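Local coordinates for protein FkbI (Streptomyces hygroscopicus, PDB 1R2J) that binds FAD and probably acts as an acyl-ACP dehydrogenase in making the methoxymalonyl extender unit of the polyketide FK520, at residues L39-A44 against G48-G53. Sequence-based numbering, arbitrary orientation.
Sequences LCAEVA and GGLGLG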
loop_
_atom_site.group_PDB
_atom_site.type_symbol
_atom_site.label_atom_id
_atom_site.label_comp_id
_atom_site.label_asym_id
_atom_site.label_seq_id
_atom_site.Cartn_x
_atom_site.Cartn_y
_atom_site.Cartn_z
ATOM N N LEU A 39 6.910 -8.704 -2.922
ATOM C CA LEU A 39 5.713 -8.280 -2.184
ATOM C C LEU A 39 6.019 -8.320 -0.692
ATOM O O LEU A 39 5.265 -7.790 0.117
ATOM C CB LEU A 39 4.526 -9.213 -2.465
ATOM C CG LEU A 39 3.763 -9.092 -3.787
ATOM C CD1 LEU A 39 4.706 -9.183 -4.972
ATOM C CD2 LEU A 39 2.731 -10.186 -3.840
ATOM N N CYS A 40 7.146 -8.946 -0.364
ATOM C CA CYS A 40 7.629 -9.138 1.002
ATOM C C CYS A 40 9.138 -8.949 1.066
ATOM O O CYS A 40 9.762 -9.303 2.066
ATOM C CB CYS A 40 7.363 -10.580 1.422
ATOM S SG CYS A 40 6.290 -10.814 2.791
ATOM N N ALA A 41 9.713 -8.414 -0.007
ATOM C CA ALA A 41 11.155 -8.250 -0.139
ATOM C C ALA A 41 12.001 -7.885 1.081
ATOM O O ALA A 41 13.136 -8.341 1.186
ATOM C CB ALA A 41 11.456 -7.284 -1.284
ATOM N N GLU A 42 11.473 -7.081 2.000
ATOM C CA GLU A 42 12.252 -6.679 3.169
ATOM C C GLU A 42 12.346 -7.719 4.285
ATOM O O GLU A 42 13.097 -7.538 5.245
ATOM C CB GLU A 42 11.719 -5.353 3.724
ATOM C CG GLU A 42 12.116 -4.155 2.874
ATOM C CD GLU A 42 11.464 -2.860 3.319
ATOM O OE1 GLU A 42 11.462 -2.577 4.533
ATOM O OE2 GLU A 42 10.957 -2.121 2.445
ATOM N N VAL A 43 11.596 -8.807 4.159
ATOM C CA VAL A 43 11.645 -9.855 5.174
ATOM C C VAL A 43 13.034 -10.490 5.187
ATOM O O VAL A 43 13.596 -10.810 4.136
ATOM C CB VAL A 43 10.564 -10.933 4.918
ATOM C CG1 VAL A 43 10.781 -12.143 5.826
ATOM C CG2 VAL A 43 9.191 -10.335 5.179
ATOM N N ALA A 44 13.580 -10.647 6.390
ATOM C CA ALA A 44 14.902 -11.225 6.593
ATOM C C ALA A 44 15.027 -12.616 5.980
ATOM O O ALA A 44 14.043 -13.347 5.870
ATOM C CB ALA A 44 15.217 -11.276 8.086
ATOM N N GLY A 48 13.169 -16.864 5.276
ATOM C CA GLY A 48 12.966 -17.173 3.874
ATOM C C GLY A 48 12.705 -15.937 3.037
ATOM O O GLY A 48 12.283 -16.034 1.887
ATOM N N GLY A 49 12.957 -14.768 3.615
ATOM C CA GLY A 49 12.736 -13.527 2.892
ATOM C C GLY A 49 13.925 -13.152 2.030
ATOM O O GLY A 49 14.979 -13.792 2.092
ATOM N N LEU A 50 13.757 -12.111 1.223
ATOM C CA LEU A 50 14.815 -11.643 0.336
ATOM C C LEU A 50 15.792 -10.726 1.048
ATOM O O LEU A 50 16.882 -10.469 0.545
ATOM C CB LEU A 50 14.208 -10.915 -0.870
ATOM C CG LEU A 50 13.859 -11.779 -2.086
ATOM C CD1 LEU A 50 13.064 -13.003 -1.653
ATOM C CD2 LEU A 50 13.086 -10.949 -3.100
ATOM N N GLY A 51 15.395 -10.222 2.210
ATOM C CA GLY A 51 16.266 -9.338 2.970
ATOM C C GLY A 51 16.683 -8.065 2.250
ATOM O O GLY A 51 17.799 -7.576 2.440
ATOM N N LEU A 52 15.807 -7.514 1.420
ATOM C CA LEU A 52 16.154 -6.286 0.714
ATOM C C LEU A 52 16.075 -5.062 1.626
ATOM O O LEU A 52 15.299 -5.034 2.584
ATOM C CB LEU A 52 15.239 -6.094 -0.506
ATOM C CG LEU A 52 15.763 -6.680 -1.827
ATOM C CD1 LEU A 52 16.156 -8.130 -1.629
ATOM C CD2 LEU A 52 14.706 -6.534 -2.923
ATOM N N GLY A 53 16.900 -4.059 1.331
ATOM C CA GLY A 53 16.893 -2.831 2.106
ATOM C C GLY A 53 15.733 -1.968 1.634
ATOM O O GLY A 53 15.039 -2.348 0.700
HETATM O O HOH W 1 10.895 -11.615 1.154
#
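With CG turned beside its own backbone N (chi1 -75°) and the chain extended beyond it, Glu42 lays its CG 3.3 Å from the carbonyl O of Leu52, and its CA also makes a CH...O contact with that oxygen. The carboxylate leads away from 48-53 to a salt bridge with Lys227 and a hydrogen bond from Asn57. Val43 has CG1 anti to the backbone N (chi1 170°), which places that methyl alongside Gly49, 3.8 Å from its CA, while the side chain also touches Ala82 of helix 69-88.

The main chains do most of the joining. Leu52 N gives a nearly straight bond, 166° at the hydrogen, to Ala41 O at 2.8 Å. Gly51 N reaches Val43 O at 2.7 Å, and Gly49 N reaches Ala44 O from above the carbonyl plane. Val43 O also takes a CH...O contact from Gly49 CA at 3.1 Å; Gly49, with no side chain, lets its CA come this close. Leu50 N turns instead to a water, to which it donates at 2.9 Å and which in turn donates weakly to Cys40 O. On the apolar flank, Leu52 CD2 packs against Ala41 CB at 3.7 Å.

A type I beta turn from Cys40 to Val43, closed by Val43 N to Cys40 O, shapes 39-44; Gly53 ends 48-53 as N-cap of helix 54-67. Together they form a compact, glycine-rich connection between helices 27-35 and 54-67 in the helical N-terminal domain of the acyl-CoA dehydrogenase fold.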